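Local coordinates for protein Arf-GAP (Mus musculus, PDB 5C79) that activates GTP hydrolysis by Arf1 in a phosphoinositide-dependent manner, its PH domain binding the anionic phospholipid phosphatidylinositol 4,5-bisphosphate, at residues Q88-D100 / Q111-L125. Residues are numbered along the deposited sequence; the frame is centred on the assembly and turned at random.
Sequences QVKPNAEDKKSFD and QAEDEQDYIAWISVL
Apolar packing centres on F99, whose ring meets I122, the CB of W121 and L125 CD1. I122 CG1 sits over one ring face, 4.2 Å from the centroid and 16° off the normal, a CH-pi contact, while L125 CD1 comes within 3.7 Å of F99 CE2. V89 extends this layer with both branches: CG1 meets I122 CG2, and CG2 meets L125 CD1.

The Y118 ring is wedged between backbone and side chain. With CG anti to the backbone N (chi1 159°), it reaches from the helix to the 96–98 backbone: K96 C lies 3.6 Å above the ring centre, I122 CD1 lies over the rim of the opposite face, S98 O approaches the edge at CE2, and P91 CB meets the ring obliquely. An alanine here is likely to open a gap beneath the K96–K97 peptide and leave P91 CB without its aromatic neighbour.

In this PH domain the C-terminal helix, 115–135, closes one end of the seven-stranded beta barrel; its 115–125 part runs roughly antiparallel to strand 88–91 (155°).

Polar contacts tie the strand ends together. S98 and Q111 form an antiparallel non-hydrogen-bonded pair, beside which A112 N donates to K97 O (2.8 Å). Q111 NE2 donates to S98 OG (3.0 Å), which lies near the amide plane; that hydroxyl in turn donates to the syn lone pair of D95 OD2. D95 OD1 accepts from both K97 N and S98 N, fixing the turn. One water accepts from K97 NZ and donates to Q111 OE1 and A112 O.

Separately, at the helix start, D114 is the N-cap, its OD1 accepting from D117 N (2.9 Å).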
ATOM      1  N   GLN A  88      -1.511  -1.698   9.350  1.00 19.85           N
ATOM      2  CA  GLN A  88      -0.987  -3.078   9.411  1.00 18.99           C
ATOM      3  C   GLN A  88      -1.176  -3.742   8.058  1.00 19.16           C
ATOM      4  O   GLN A  88      -2.298  -3.862   7.549  1.00 17.88           O
ATOM      5  CB  GLN A  88      -1.660  -3.902  10.488  1.00 19.60           C
ATOM      6  CG  GLN A  88      -1.114  -5.321  10.635  1.00 21.71           C
ATOM      7  CD  GLN A  88       0.373  -5.352  10.920  1.00 21.55           C
ATOM      8  OE1 GLN A  88       0.822  -4.757  11.893  1.00 24.28           O
ATOM      9  NE2 GLN A  88       1.151  -6.055  10.094  1.00 23.33           N
ATOM     10  N   VAL A  89      -0.058  -4.162   7.482  1.00 19.08           N
ATOM     11  CA  VAL A  89      -0.100  -4.978   6.249  1.00 19.63           C
ATOM     12  C   VAL A  89      -0.494  -6.413   6.600  1.00 21.31           C
ATOM     13  O   VAL A  89       0.030  -7.004   7.551  1.00 21.66           O
ATOM     14  CB  VAL A  89       1.243  -4.987   5.495  1.00 21.70           C
ATOM     15  CG1 VAL A  89       1.190  -5.943   4.318  1.00 22.10           C
ATOM     16  CG2 VAL A  89       1.565  -3.587   5.008  1.00 22.19           C
ATOM     17  N   LYS A  90      -1.422  -6.973   5.836  1.00 20.59           N
ATOM     18  CA  LYS A  90      -1.812  -8.366   5.979  1.00 23.20           C
ATOM     19  C   LYS A  90      -1.713  -9.002   4.602  1.00 25.33           C
ATOM     20  O   LYS A  90      -2.579  -8.768   3.746  1.00 26.06           O
ATOM     21  CB  LYS A  90      -3.203  -8.544   6.534  1.00 27.34           C
ATOM     22  CG  LYS A  90      -3.524 -10.013   6.777  1.00 29.23           C
ATOM     23  CD  LYS A  90      -4.864 -10.196   7.423  1.00 34.67           C
ATOM     24  CE  LYS A  90      -5.080 -11.668   7.755  1.00 35.11           C
ATOM     25  NZ  LYS A  90      -6.439 -11.870   8.318  1.00 37.85           N
ATOM     26  N   PRO A  91      -0.634  -9.753   4.370  1.00 29.33           N
ATOM     27  CA  PRO A  91      -0.517 -10.377   3.057  1.00 32.84           C
ATOM     28  C   PRO A  91      -1.566 -11.431   2.875  1.00 33.67           C
ATOM     29  O   PRO A  91      -2.079 -11.983   3.823  1.00 35.32           O
ATOM     30  CB  PRO A  91       0.898 -10.992   3.059  1.00 32.19           C
ATOM     31  CG  PRO A  91       1.554 -10.552   4.298  1.00 32.60           C
ATOM     32  CD  PRO A  91       0.472 -10.153   5.257  1.00 31.06           C
ATOM     33  N   ASN A  92      -1.859 -11.718   1.618  1.00 44.08           N
ATOM     34  CA  ASN A  92      -2.845 -12.716   1.300  1.00 48.44           C
ATOM     35  C   ASN A  92      -2.341 -14.125   1.668  1.00 53.21           C
ATOM     36  O   ASN A  92      -1.144 -14.444   1.558  1.00 54.07           O
ATOM     37  CB  ASN A  92      -3.168 -12.635  -0.169  1.00 48.91           C
ATOM     38  CG  ASN A  92      -4.422 -13.349  -0.531  1.00 49.70           C
ATOM     39  OD1 ASN A  92      -4.360 -14.415  -1.098  1.00 53.81           O
ATOM     40  ND2 ASN A  92      -5.576 -12.748  -0.247  1.00 49.91           N
ATOM     41  N   ALA A  93      -3.282 -14.968   2.088  1.00 53.60           N
ATOM     42  CA  ALA A  93      -2.975 -16.335   2.545  1.00 52.87           C
ATOM     43  C   ALA A  93      -2.448 -17.234   1.434  1.00 52.63           C
ATOM     44  O   ALA A  93      -1.768 -18.231   1.696  1.00 53.35           O
ATOM     45  CB  ALA A  93      -4.223 -16.967   3.132  1.00 53.78           C
ATOM     46  N   GLU A  94      -2.751 -16.833   0.197  1.00 48.32           N
ATOM     47  CA  GLU A  94      -2.887 -17.716  -0.955  1.00 41.64           C
ATOM     48  C   GLU A  94      -2.109 -17.334  -2.250  1.00 41.57           C
ATOM     49  O   GLU A  94      -1.400 -18.171  -2.809  1.00 42.83           O
ATOM     50  CB  GLU A  94      -4.406 -17.815  -1.264  1.00 40.52           C
ATOM     51  CG  GLU A  94      -4.922 -16.829  -2.331  1.00 41.61           C
ATOM     52  CD  GLU A  94      -6.218 -16.116  -2.050  1.00 37.04           C
ATOM     53  OE1 GLU A  94      -6.890 -16.413  -1.054  1.00 44.52           O
ATOM     54  OE2 GLU A  94      -6.566 -15.220  -2.842  1.00 40.92           O
ATOM     55  N   ASP A  95      -2.247 -16.092  -2.725  1.00 35.47           N
ATOM     56  CA  ASP A  95      -2.021 -15.764  -4.138  1.00 33.28           C
ATOM     57  C   ASP A  95      -0.719 -15.042  -4.417  1.00 34.33           C
ATOM     58  O   ASP A  95      -0.336 -14.891  -5.575  1.00 33.09           O
ATOM     59  CB  ASP A  95      -3.242 -15.040  -4.738  1.00 32.22           C
ATOM     60  CG  ASP A  95      -3.435 -13.615  -4.225  1.00 32.77           C
ATOM     61  OD1 ASP A  95      -2.747 -13.165  -3.269  1.00 29.87           O
ATOM     62  OD2 ASP A  95      -4.303 -12.946  -4.824  1.00 29.57           O
ATOM     63  N   LYS A  96      -0.033 -14.616  -3.353  1.00 33.83           N
ATOM     64  CA  LYS A  96       1.253 -13.901  -3.450  1.00 33.70           C
ATOM     65  C   LYS A  96       1.193 -12.717  -4.422  1.00 30.49           C
ATOM     66  O   LYS A  96       2.157 -12.433  -5.136  1.00 31.90           O
ATOM     67  CB  LYS A  96       2.391 -14.858  -3.819  1.00 38.06           C
ATOM     68  CG  LYS A  96       2.665 -15.973  -2.798  1.00 39.59           C
ATOM     69  CD  LYS A  96       3.653 -16.994  -3.352  1.00 41.81           C
ATOM     70  CE  LYS A  96       3.534 -18.350  -2.656  1.00 44.17           C
ATOM     71  NZ  LYS A  96       4.433 -18.436  -1.465  1.00 42.94           N
ATOM     72  N   LYS A  97       0.016 -12.087  -4.498  1.00 28.97           N
ATOM     73  CA  LYS A  97      -0.148 -10.769  -5.161  1.00 26.84           C
ATOM     74  C   LYS A  97      -1.038  -9.772  -4.429  1.00 23.02           C
ATOM     75  O   LYS A  97      -0.884  -8.554  -4.649  1.00 21.76           O
ATOM     76  CB  LYS A  97      -0.674 -10.863  -6.586  1.00 29.91           C
ATOM     77  CG  LYS A  97       0.220 -11.550  -7.576  1.00 36.29           C
ATOM     78  CD  LYS A  97      -0.172 -11.192  -9.001  1.00 38.93           C
ATOM     79  CE  LYS A  97      -1.560 -11.685  -9.381  1.00 40.27           C
ATOM     80  NZ  LYS A  97      -1.859 -11.293 -10.797  1.00 40.69           N
ATOM     81  N   SER A  98      -2.003 -10.267  -3.661  1.00 21.08           N
ATOM     82  CA  SER A  98      -2.954  -9.429  -2.953  1.00 21.59           C
ATOM     83  C   SER A  98      -2.468  -9.188  -1.536  1.00 21.72           C
ATOM     84  O   SER A  98      -1.916 -10.084  -0.903  1.00 22.13           O
ATOM     85  CB  SER A  98      -4.342 -10.040  -2.878  1.00 21.60           C
ATOM     86  OG  SER A  98      -4.835 -10.311  -4.195  1.00 26.09           O
ATOM     87  N   PHE A  99      -2.738  -7.998  -1.023  1.00 18.66           N
ATOM     88  CA  PHE A  99      -2.568  -7.750   0.406  1.00 19.99           C
ATOM     89  C   PHE A  99      -3.552  -6.706   0.873  1.00 22.50           C
ATOM     90  O   PHE A  99      -3.951  -5.846   0.116  1.00 21.47           O
ATOM     91  CB  PHE A  99      -1.137  -7.298   0.743  1.00 20.46           C
ATOM     92  CG  PHE A  99      -0.709  -6.022   0.082  1.00 19.00           C
ATOM     93  CD1 PHE A  99      -0.257  -6.009  -1.222  1.00 20.47           C
ATOM     94  CD2 PHE A  99      -0.703  -4.816   0.807  1.00 21.67           C
ATOM     95  CE1 PHE A  99       0.174  -4.803  -1.811  1.00 19.67           C
ATOM     96  CE2 PHE A  99      -0.269  -3.643   0.234  1.00 19.52           C
ATOM     97  CZ  PHE A  99       0.159  -3.630  -1.071  1.00 20.21           C
ATOM     98  N   ASP A 100      -3.897  -6.776   2.155  1.00 20.87           N
ATOM     99  CA  ASP A 100      -4.668  -5.738   2.787  1.00 21.21           C
ATOM    100  C   ASP A 100      -3.772  -4.764   3.533  1.00 19.74           C
ATOM    101  O   ASP A 100      -2.734  -5.145   4.097  1.00 18.49           O
ATOM    102  CB  ASP A 100      -5.653  -6.368   3.770  1.00 21.77           C
ATOM    103  CG  ASP A 100      -6.803  -7.062   3.101  1.00 25.90           C
ATOM    104  OD1 ASP A 100      -6.918  -7.034   1.859  1.00 22.51           O
ATOM    105  OD2 ASP A 100      -7.597  -7.680   3.859  1.00 27.49           O
ATOM    106  N   GLN A 111      -3.956  -5.122  -4.708  1.00 18.50           N
ATOM    107  CA  GLN A 111      -3.291  -6.185  -5.481  1.00 18.38           C
ATOM    108  C   GLN A 111      -2.155  -5.593  -6.277  1.00 18.23           C
ATOM    109  O   GLN A 111      -2.318  -4.575  -6.974  1.00 19.85           O
ATOM    110  CB  GLN A 111      -4.290  -6.963  -6.328  1.00 19.55           C
ATOM    111  CG  GLN A 111      -3.696  -8.168  -7.019  1.00 20.61           C
ATOM    112  CD  GLN A 111      -4.711  -8.975  -7.783  1.00 22.24           C
ATOM    113  OE1 GLN A 111      -4.757  -8.948  -9.017  1.00 24.50           O
ATOM    114  NE2 GLN A 111      -5.513  -9.741  -7.050  1.00 23.10           N
ATOM    115  N   ALA A 112      -0.983  -6.224  -6.176  1.00 17.99           N
ATOM    116  CA  ALA A 112       0.163  -5.833  -6.992  1.00 20.44           C
ATOM    117  C   ALA A 112       0.078  -6.484  -8.380  1.00 22.40           C
ATOM    118  O   ALA A 112      -0.693  -7.398  -8.614  1.00 21.51           O
ATOM    119  CB  ALA A 112       1.459  -6.256  -6.311  1.00 20.72           C
ATOM    120  N   GLU A 113       0.956  -6.035  -9.261  1.00 27.37           N
ATOM    121  CA  GLU A 113       1.052  -6.608 -10.638  1.00 31.85           C
ATOM    122  C   GLU A 113       1.428  -8.080 -10.736  1.00 31.19           C
ATOM    123  O   GLU A 113       0.852  -8.829 -11.536  1.00 32.59           O
ATOM    124  CB  GLU A 113       2.059  -5.799 -11.441  1.00 36.58           C
ATOM    125  CG  GLU A 113       2.033  -6.008 -12.956  1.00 43.61           C
ATOM    126  CD  GLU A 113       3.132  -5.216 -13.651  1.00 50.15           C
ATOM    127  OE1 GLU A 113       3.645  -4.214 -13.056  1.00 51.59           O
ATOM    128  OE2 GLU A 113       3.479  -5.597 -14.797  1.00 55.33           O
ATOM    129  N   ASP A 114       2.432  -8.464  -9.974  1.00 30.74           N
ATOM    130  CA  ASP A 114       2.839  -9.849  -9.850  1.00 33.81           C
ATOM    131  C   ASP A 114       3.496 -10.092  -8.484  1.00 34.87           C
ATOM    132  O   ASP A 114       3.530  -9.177  -7.673  1.00 31.81           O
ATOM    133  CB  ASP A 114       3.776 -10.216 -11.007  1.00 36.91           C
ATOM    134  CG  ASP A 114       4.982  -9.325 -11.097  1.00 38.61           C
ATOM    135  OD1 ASP A 114       5.395  -8.680 -10.109  1.00 36.91           O
ATOM    136  OD2 ASP A 114       5.542  -9.274 -12.198  1.00 40.56           O
ATOM    137  N   GLU A 115       3.979 -11.326  -8.293  1.00 33.79           N
ATOM    138  CA  GLU A 115       4.748 -11.840  -7.130  1.00 36.69           C
ATOM    139  C   GLU A 115       5.853 -10.894  -6.674  1.00 34.26           C
ATOM    140  O   GLU A 115       5.941 -10.512  -5.500  1.00 34.41           O
ATOM    141  CB  GLU A 115       5.370 -13.250  -7.438  1.00 43.87           C
ATOM    142  CG  GLU A 115       5.603 -13.668  -8.914  1.00 49.77           C
ATOM    143  CD  GLU A 115       6.956 -13.236  -9.481  1.00 53.95           C
ATOM    144  OE1 GLU A 115       6.983 -12.189 -10.172  1.00 47.64           O
ATOM    145  OE2 GLU A 115       7.993 -13.929  -9.227  1.00 53.78           O
ATOM    146  N   GLN A 116       6.679 -10.525  -7.623  1.00 30.47           N
ATOM    147  CA  GLN A 116       7.842  -9.694  -7.355  1.00 33.83           C
ATOM    148  C   GLN A 116       7.444  -8.251  -6.937  1.00 29.29           C
ATOM    149  O   GLN A 116       8.040  -7.670  -6.024  1.00 27.59           O
ATOM    150  CB  GLN A 116       8.765  -9.672  -8.570  1.00 37.53           C
ATOM    151  CG  GLN A 116       9.547 -10.983  -8.774  1.00 44.74           C
ATOM    152  CD  GLN A 116      10.988 -10.925  -8.266  1.00 53.23           C
ATOM    153  OE1 GLN A 116      11.260 -10.392  -7.184  1.00 51.24           O
ATOM    154  NE2 GLN A 116      11.926 -11.480  -9.054  1.00 58.49           N
ATOM    155  N   ASP A 117       6.476  -7.664  -7.630  1.00 28.55           N
ATOM    156  CA  ASP A 117       6.017  -6.312  -7.206  1.00 27.99           C
ATOM    157  C   ASP A 117       5.274  -6.338  -5.889  1.00 24.07           C
ATOM    158  O   ASP A 117       5.361  -5.375  -5.140  1.00 22.10           O
ATOM    159  CB  ASP A 117       5.241  -5.519  -8.255  1.00 31.45           C
ATOM    160  CG  ASP A 117       5.518  -4.007  -8.141  1.00 30.16           C
ATOM    161  OD1 ASP A 117       6.706  -3.574  -7.958  1.00 40.81           O
ATOM    162  OD2 ASP A 117       4.600  -3.213  -8.225  1.00 37.07           O
ATOM    163  N   TYR A 118       4.558  -7.430  -5.615  1.00 23.62           N
ATOM    164  CA  TYR A 118       3.964  -7.709  -4.290  1.00 23.81           C
ATOM    165  C   TYR A 118       5.042  -7.704  -3.203  1.00 22.79           C
ATOM    166  O   TYR A 118       4.895  -7.031  -2.198  1.00 19.52           O
ATOM    167  CB  TYR A 118       3.189  -9.043  -4.310  1.00 24.91           C
ATOM    168  CG  TYR A 118       2.887  -9.793  -3.028  1.00 27.03           C
ATOM    169  CD1 TYR A 118       3.784 -10.744  -2.528  1.00 26.98           C
ATOM    170  CD2 TYR A 118       1.679  -9.601  -2.328  1.00 27.25           C
ATOM    171  CE1 TYR A 118       3.493 -11.455  -1.373  1.00 29.89           C
ATOM    172  CE2 TYR A 118       1.385 -10.330  -1.192  1.00 29.15           C
ATOM    173  CZ  TYR A 118       2.296 -11.242  -0.713  1.00 32.14           C
ATOM    174  OH  TYR A 118       2.023 -11.974   0.409  1.00 37.67           O
ATOM    175  N   ILE A 119       6.134  -8.425  -3.440  1.00 22.37           N
ATOM    176  CA  ILE A 119       7.256  -8.476  -2.477  1.00 21.85           C
ATOM    177  C   ILE A 119       7.832  -7.070  -2.288  1.00 19.73           C
ATOM    178  O   ILE A 119       8.082  -6.660  -1.161  1.00 20.23           O
ATOM    179  CB  ILE A 119       8.368  -9.466  -2.878  1.00 22.73           C
ATOM    180  CG1 ILE A 119       7.880 -10.914  -2.696  1.00 26.79           C
ATOM    181  CG2 ILE A 119       9.621  -9.301  -2.018  1.00 23.86           C
ATOM    182  CD1 ILE A 119       7.494 -11.323  -1.287  1.00 30.29           C
ATOM    183  N   ALA A 120       8.001  -6.346  -3.381  1.00 19.36           N
ATOM    184  CA  ALA A 120       8.511  -4.978  -3.352  1.00 19.00           C
ATOM    185  C   ALA A 120       7.636  -4.042  -2.547  1.00 18.02           C
ATOM    186  O   ALA A 120       8.129  -3.366  -1.611  1.00 16.40           O
ATOM    187  CB  ALA A 120       8.705  -4.440  -4.740  1.00 19.85           C
ATOM    188  N   TRP A 121       6.341  -4.004  -2.890  1.00 16.48           N
ATOM    189  CA  TRP A 121       5.393  -3.150  -2.110  1.00 16.66           C
ATOM    190  C   TRP A 121       5.382  -3.479  -0.626  1.00 16.57           C
ATOM    191  O   TRP A 121       5.492  -2.607   0.244  1.00 17.39           O
ATOM    192  CB  TRP A 121       3.973  -3.234  -2.667  1.00 17.19           C
ATOM    193  CG  TRP A 121       3.765  -2.306  -3.771  1.00 17.97           C
ATOM    194  CD1 TRP A 121       3.623  -2.611  -5.110  1.00 18.84           C
ATOM    195  CD2 TRP A 121       3.710  -0.885  -3.665  1.00 18.94           C
ATOM    196  NE1 TRP A 121       3.505  -1.424  -5.835  1.00 20.38           N
ATOM    197  CE2 TRP A 121       3.517  -0.361  -4.961  1.00 20.38           C
ATOM    198  CE3 TRP A 121       3.777   0.005  -2.585  1.00 19.02           C
ATOM    199  CZ2 TRP A 121       3.428   1.035  -5.203  1.00 19.18           C
ATOM    200  CZ3 TRP A 121       3.675   1.376  -2.831  1.00 20.01           C
ATOM    201  CH2 TRP A 121       3.487   1.872  -4.121  1.00 19.07           C
ATOM    202  N   ILE A 122       5.239  -4.752  -0.302  1.00 16.32           N
ATOM    203  CA  ILE A 122       5.142  -5.140   1.109  1.00 17.64           C
ATOM    204  C   ILE A 122       6.460  -4.846   1.856  1.00 17.92           C
ATOM    205  O   ILE A 122       6.456  -4.369   2.987  1.00 16.86           O
ATOM    206  CB  ILE A 122       4.710  -6.582   1.258  1.00 19.33           C
ATOM    207  CG1 ILE A 122       3.246  -6.703   0.818  1.00 20.63           C
ATOM    208  CG2 ILE A 122       4.803  -7.024   2.707  1.00 23.06           C
ATOM    209  CD1 ILE A 122       2.767  -8.128   0.715  1.00 22.52           C
ATOM    210  N   SER A 123       7.572  -5.099   1.197  1.00 17.37           N
ATOM    211  CA  SER A 123       8.903  -4.802   1.792  1.00 18.65           C
ATOM    212  C   SER A 123       9.092  -3.302   2.051  1.00 18.46           C
ATOM    213  O   SER A 123       9.556  -2.915   3.132  1.00 17.42           O
ATOM    214  CB  SER A 123      10.023  -5.324   0.883  1.00 20.01           C
ATOM    215  OG  SER A 123       9.976  -6.752   0.829  1.00 18.96           O
ATOM    216  N   VAL A 124       8.740  -2.482   1.062  1.00 17.19           N
ATOM    217  CA  VAL A 124       8.867  -1.028   1.185  1.00 16.30           C
ATOM    218  C   VAL A 124       7.935  -0.496   2.270  1.00 15.98           C
ATOM    219  O   VAL A 124       8.334   0.342   3.103  1.00 16.26           O
ATOM    220  CB  VAL A 124       8.619  -0.304  -0.145  1.00 16.80           C
ATOM    221  CG1 VAL A 124       8.493   1.202   0.067  1.00 17.61           C
ATOM    222  CG2 VAL A 124       9.759  -0.566  -1.143  1.00 16.21           C
ATOM    223  N   LEU A 125       6.692  -0.968   2.275  1.00 15.60           N
ATOM    224  CA  LEU A 125       5.739  -0.541   3.316  1.00 17.23           C
ATOM    225  C   LEU A 125       6.254  -0.883   4.716  1.00 16.81           C
ATOM    226  O   LEU A 125       6.192  -0.075   5.646  1.00 19.05           O
ATOM    227  CB  LEU A 125       4.374  -1.175   3.098  1.00 17.66           C
ATOM    228  CG  LEU A 125       3.616  -0.617   1.873  1.00 18.84           C
ATOM    229  CD1 LEU A 125       2.439  -1.524   1.535  1.00 19.79           C
ATOM    230  CD2 LEU A 125       3.127   0.777   2.177  1.00 19.38           C
TER
HETATM  231  O   HOH W   1      -2.539  -8.363 -10.406  1.00 25.97           O